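Aminotransferase (Neisseria meningitidis Z2491, PDB 3JTX) probably transfers amino groups between amino acids and 2-oxo acids, using covalently held pyridoxal 5'-phosphate. Local coordinates at residues W166-P177 and Y200-S211. Sequence-based numbering, arbitrary orientation.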
loop_
_atom_site.group_PDB
_atom_site.type_symbol
_atom_site.label_atom_id
_atom_site.label_comp_id
_atom_site.label_asym_id
_atom_site.label_seq_id
_atom_site.Cartn_x
_atom_site.Cartn_y
_atom_site.Cartn_z
ATOM N N TRP A 166 -29.372 9.050 5.066
ATOM C CA TRP A 166 -28.656 9.172 6.352
ATOM C C TRP A 166 -28.733 7.888 7.163
ATOM O O TRP A 166 -27.742 7.473 7.749
ATOM C CB TRP A 166 -29.150 10.348 7.206
ATOM C CG TRP A 166 -28.630 11.672 6.788
ATOM C CD1 TRP A 166 -29.366 12.744 6.373
ATOM C CD2 TRP A 166 -27.253 12.077 6.718
ATOM N NE1 TRP A 166 -28.531 13.786 6.040
ATOM C CE2 TRP A 166 -27.230 13.406 6.252
ATOM C CE3 TRP A 166 -26.041 11.447 7.015
ATOM C CZ2 TRP A 166 -26.040 14.113 6.061
ATOM C CZ3 TRP A 166 -24.858 12.142 6.821
ATOM C CH2 TRP A 166 -24.865 13.462 6.345
ATOM N N LYS A 167 -29.901 7.245 7.180
ATOM C CA LYS A 167 -30.068 6.023 7.960
ATOM C C LYS A 167 -29.168 4.872 7.493
ATOM O O LYS A 167 -28.873 3.985 8.285
ATOM C CB LYS A 167 -31.525 5.586 7.975
ATOM C CG LYS A 167 -32.420 6.475 8.831
ATOM C CD LYS A 167 -33.889 6.070 8.706
ATOM C CE LYS A 167 -34.760 6.824 9.707
ATOM N NZ LYS A 167 -36.180 6.377 9.678
ATOM N N ARG A 168 -28.738 4.910 6.225
ATOM C CA ARG A 168 -27.832 3.916 5.647
ATOM C C ARG A 168 -26.373 4.403 5.558
ATOM O O ARG A 168 -25.545 3.710 4.971
ATOM C CB ARG A 168 -28.256 3.570 4.203
ATOM C CG ARG A 168 -29.655 3.073 4.029
ATOM C CD ARG A 168 -29.907 2.547 2.605
ATOM N NE ARG A 168 -30.194 3.620 1.654
ATOM C CZ ARG A 168 -29.445 3.949 0.604
ATOM N NH1 ARG A 168 -28.318 3.310 0.327
ATOM N NH2 ARG A 168 -29.835 4.941 -0.182
ATOM N N THR A 169 -26.070 5.594 6.074
ATOM C CA THR A 169 -24.753 6.194 5.867
ATOM C C THR A 169 -23.742 5.686 6.886
ATOM O O THR A 169 -23.933 5.836 8.093
ATOM C CB THR A 169 -24.821 7.733 5.896
ATOM O OG1 THR A 169 -25.593 8.187 4.779
ATOM C CG2 THR A 169 -23.409 8.363 5.829
ATOM N N LYS A 170 -22.644 5.114 6.394
ATOM C CA LYS A 170 -21.639 4.496 7.255
ATOM C C LYS A 170 -20.451 5.403 7.514
ATOM O O LYS A 170 -19.741 5.243 8.510
ATOM C CB LYS A 170 -21.140 3.181 6.627
ATOM C CG LYS A 170 -22.253 2.180 6.257
ATOM C CD LYS A 170 -23.066 1.726 7.465
ATOM C CE LYS A 170 -24.293 0.928 7.045
ATOM N NZ LYS A 170 -25.241 0.697 8.187
ATOM N N LEU A 171 -20.211 6.345 6.606
ATOM C CA LEU A 171 -19.054 7.218 6.705
ATOM C C LEU A 171 -19.354 8.516 5.972
ATOM O O LEU A 171 -20.081 8.526 4.980
ATOM C CB LEU A 171 -17.814 6.538 6.108
ATOM C CG LEU A 171 -16.468 7.251 6.218
ATOM C CD1 LEU A 171 -15.331 6.284 6.509
ATOM C CD2 LEU A 171 -16.184 8.070 4.942
ATOM N N VAL A 172 -18.834 9.614 6.508
ATOM C CA VAL A 172 -18.910 10.910 5.865
ATOM C C VAL A 172 -17.487 11.416 5.709
ATOM O O VAL A 172 -16.704 11.350 6.659
ATOM C CB VAL A 172 -19.742 11.861 6.744
ATOM C CG1 VAL A 172 -19.566 13.286 6.341
ATOM C CG2 VAL A 172 -21.233 11.440 6.715
ATOM N N PHE A 173 -17.130 11.901 4.521
ATOM C CA PHE A 173 -15.830 12.568 4.313
ATOM C C PHE A 173 -15.945 14.077 4.546
ATOM O O PHE A 173 -16.926 14.699 4.127
ATOM C CB PHE A 173 -15.347 12.408 2.876
ATOM C CG PHE A 173 -14.911 11.030 2.522
ATOM C CD1 PHE A 173 -13.735 10.518 3.029
ATOM C CD2 PHE A 173 -15.664 10.257 1.651
ATOM C CE1 PHE A 173 -13.313 9.240 2.686
ATOM C CE2 PHE A 173 -15.239 8.979 1.293
ATOM C CZ PHE A 173 -14.065 8.484 1.816
ATOM N N VAL A 174 -14.945 14.649 5.201
ATOM C CA VAL A 174 -14.720 16.098 5.224
ATOM C C VAL A 174 -13.328 16.373 4.645
ATOM O O VAL A 174 -12.382 15.651 4.925
ATOM C CB VAL A 174 -14.830 16.674 6.659
ATOM C CG1 VAL A 174 -14.396 18.163 6.697
ATOM C CG2 VAL A 174 -16.232 16.498 7.199
ATOM N N CYS A 175 -13.209 17.374 3.781
ATOM C CA CYS A 175 -11.911 17.755 3.238
ATOM C C CYS A 175 -11.668 19.197 3.660
ATOM O O CYS A 175 -12.340 20.110 3.169
ATOM C CB CYS A 175 -11.882 17.605 1.718
ATOM S SG CYS A 175 -10.254 17.916 0.977
ATOM N N SER A 176 -10.746 19.387 4.602
ATOM C CA SER A 176 -10.539 20.686 5.257
ATOM C C SER A 176 -9.077 20.902 5.625
ATOM O O SER A 176 -8.559 20.170 6.461
ATOM C CB SER A 176 -11.390 20.775 6.520
ATOM O OG SER A 176 -11.290 22.061 7.113
ATOM N N PRO A 177 -8.397 21.889 4.999
ATOM C CA PRO A 177 -8.874 22.768 3.914
ATOM C C PRO A 177 -9.344 21.997 2.695
ATOM O O PRO A 177 -8.760 20.968 2.355
ATOM C CB PRO A 177 -7.636 23.589 3.544
ATOM C CG PRO A 177 -6.804 23.577 4.786
ATOM C CD PRO A 177 -7.038 22.260 5.442
ATOM N N TYR A 200 -27.192 9.675 13.640
ATOM C CA TYR A 200 -27.147 8.567 12.666
ATOM C C TYR A 200 -25.994 7.578 12.830
ATOM O O TYR A 200 -26.053 6.493 12.260
ATOM C CB TYR A 200 -27.122 9.119 11.243
ATOM C CG TYR A 200 -28.372 9.855 10.865
ATOM C CD1 TYR A 200 -29.594 9.192 10.807
ATOM C CD2 TYR A 200 -28.340 11.204 10.555
ATOM C CE1 TYR A 200 -30.741 9.851 10.462
ATOM C CE2 TYR A 200 -29.495 11.884 10.194
ATOM C CZ TYR A 200 -30.697 11.194 10.155
ATOM O OH TYR A 200 -31.861 11.832 9.812
ATOM N N GLY A 201 -24.944 7.940 13.564
ATOM C CA GLY A 201 -23.903 6.976 13.943
ATOM C C GLY A 201 -22.806 6.624 12.940
ATOM O O GLY A 201 -22.066 5.653 13.152
ATOM N N PHE A 202 -22.669 7.399 11.865
ATOM C CA PHE A 202 -21.598 7.182 10.888
ATOM C C PHE A 202 -20.226 7.577 11.472
ATOM O O PHE A 202 -20.147 8.274 12.475
ATOM C CB PHE A 202 -21.837 7.990 9.605
ATOM C CG PHE A 202 -22.099 9.454 9.845
ATOM C CD1 PHE A 202 -21.055 10.333 10.089
ATOM C CD2 PHE A 202 -23.401 9.959 9.809
ATOM C CE1 PHE A 202 -21.305 11.689 10.308
ATOM C CE2 PHE A 202 -23.654 11.303 10.025
ATOM C CZ PHE A 202 -22.598 12.171 10.278
ATOM N N ILE A 203 -19.169 7.130 10.797
ATOM C CA ILE A 203 -17.797 7.480 11.109
ATOM C C ILE A 203 -17.478 8.729 10.325
ATOM O O ILE A 203 -17.955 8.882 9.205
ATOM C CB ILE A 203 -16.846 6.333 10.673
ATOM C CG1 ILE A 203 -17.072 5.119 11.566
ATOM C CG2 ILE A 203 -15.383 6.761 10.703
ATOM C CD1 ILE A 203 -16.565 3.809 10.956
ATOM N N ILE A 204 -16.701 9.635 10.908
ATOM C CA ILE A 204 -16.213 10.818 10.172
ATOM C C ILE A 204 -14.747 10.632 9.801
ATOM O O ILE A 204 -13.922 10.316 10.670
ATOM C CB ILE A 204 -16.356 12.115 11.015
ATOM C CG1 ILE A 204 -17.839 12.433 11.231
ATOM C CG2 ILE A 204 -15.650 13.293 10.319
ATOM C CD1 ILE A 204 -18.096 13.482 12.337
ATOM N N ALA A 205 -14.439 10.783 8.510
ATOM C CA ALA A 205 -13.081 10.732 8.008
ATOM C C ALA A 205 -12.739 12.124 7.471
ATOM O O ALA A 205 -13.364 12.604 6.505
ATOM C CB ALA A 205 -12.939 9.636 6.904
ATOM N N SER A 206 -11.775 12.778 8.118
ATOM C CA SER A 206 -11.381 14.134 7.777
ATOM C C SER A 206 -10.008 14.180 7.103
ATOM O O SER A 206 -8.988 13.863 7.716
ATOM C CB SER A 206 -11.397 15.015 9.023
ATOM O OG SER A 206 -11.251 16.378 8.675
ATOM N N ASP A 207 -10.010 14.588 5.835
ATOM C CA ASP A 207 -8.817 14.689 4.998
ATOM C C ASP A 207 -8.204 16.071 5.195
ATOM O O ASP A 207 -8.722 17.080 4.697
ATOM C CB ASP A 207 -9.200 14.435 3.544
ATOM C CG ASP A 207 -8.016 14.460 2.582
ATOM O OD1 ASP A 207 -6.909 14.918 2.948
ATOM O OD2 ASP A 207 -8.235 14.024 1.428
ATOM N N GLU A 208 -7.120 16.110 5.955
ATOM C CA GLU A 208 -6.506 17.366 6.394
ATOM C C GLU A 208 -5.110 17.636 5.822
ATOM O O GLU A 208 -4.312 18.379 6.418
ATOM C CB GLU A 208 -6.504 17.411 7.928
ATOM C CG GLU A 208 -7.934 17.473 8.450
ATOM C CD GLU A 208 -8.087 17.461 9.965
ATOM O OE1 GLU A 208 -7.079 17.500 10.714
ATOM O OE2 GLU A 208 -9.263 17.416 10.387
ATOM N N CYS A 209 -4.839 17.104 4.635
ATOM C CA CYS A 209 -3.493 17.190 4.065
ATOM C C CYS A 209 -3.046 18.620 3.733
ATOM O O CYS A 209 -1.845 18.856 3.574
ATOM C CB CYS A 209 -3.384 16.288 2.824
ATOM S SG CYS A 209 -3.603 14.533 3.248
ATOM N N TYR A 210 -3.983 19.572 3.632
ATOM C CA TYR A 210 -3.603 20.996 3.397
ATOM C C TYR A 210 -3.496 21.815 4.685
ATOM O O TYR A 210 -3.357 23.039 4.629
ATOM C CB TYR A 210 -4.565 21.681 2.407
ATOM C CG TYR A 210 -4.484 21.083 1.021
ATOM C CD1 TYR A 210 -3.525 21.518 0.106
ATOM C CD2 TYR A 210 -5.343 20.048 0.637
ATOM C CE1 TYR A 210 -3.440 20.952 -1.164
ATOM C CE2 TYR A 210 -5.256 19.471 -0.625
ATOM C CZ TYR A 210 -4.310 19.925 -1.522
ATOM O OH TYR A 210 -4.226 19.362 -2.775
ATOM N N SER A 211 -3.542 21.165 5.848
ATOM C CA SER A 211 -3.592 21.897 7.129
ATOM C C SER A 211 -2.478 22.934 7.322
ATOM O O SER A 211 -2.656 23.902 8.087
ATOM C CB SER A 211 -3.548 20.925 8.316
ATOM O OG SER A 211 -2.271 20.334 8.436
HETATM O O HOH W 1 -24.603 4.688 10.557
HETATM O O HOH W 2 -7.006 19.186 3.573
#
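Leu171 to Cys175 pair in parallel with Ile203 to Asp207, neighbouring strands of the large mixed sheet of a class I and II aminotransferase. Helix 187-200 joins them as a beta-alpha-beta unit. Six backbone hydrogen bonds run between the segments. Val172 and Val174 each use both N and O: Val172 N gives to Ile203 O (2.9 Å) and Val172 O takes Ala205 N. Val174 N gives to Ala205 O, and Val174 O takes Asp207 N (2.8 Å). Ile203 N to Lys170 O starts the ladder. Ser176 N to Asp207 O ends it at 3.1 Å. Asp207 O also accepts from a water, which donates to Pro177 O as well and accepts from Tyr210 N (3.0 Å). Pro177 follows a cis peptide bond and packs CG against Tyr210 CB. A second water donates to Thr169 O and Tyr200 O, bridging the segments where the strands begin.

The Asp207 side chain serves the cofactor. With CG anti to the backbone N (chi1 -178°), its OD2 is hydrogen-bonded to N1 of the cofactor on the modified lysine at position 245, and to Tyr133 OH. An Asp on the pyridine nitrogen is characteristic of fold type I aminotransferases. Tyr210 OH is hydrogen-bonded to O3 of the same cofactor and to Tyr328 OH. Ser206 OG donates to Glu208 OE2 (2.8 Å), which also accepts from Cys223 N.

At the other end, Trp166, Tyr200 and Phe202 form an aromatic cluster. Trp166 CB sits over the Tyr200 ring, 3.3 Å from its centroid. Val172 CG2 lies over one face of the Phe202 ring, 3.6 Å from the centroid.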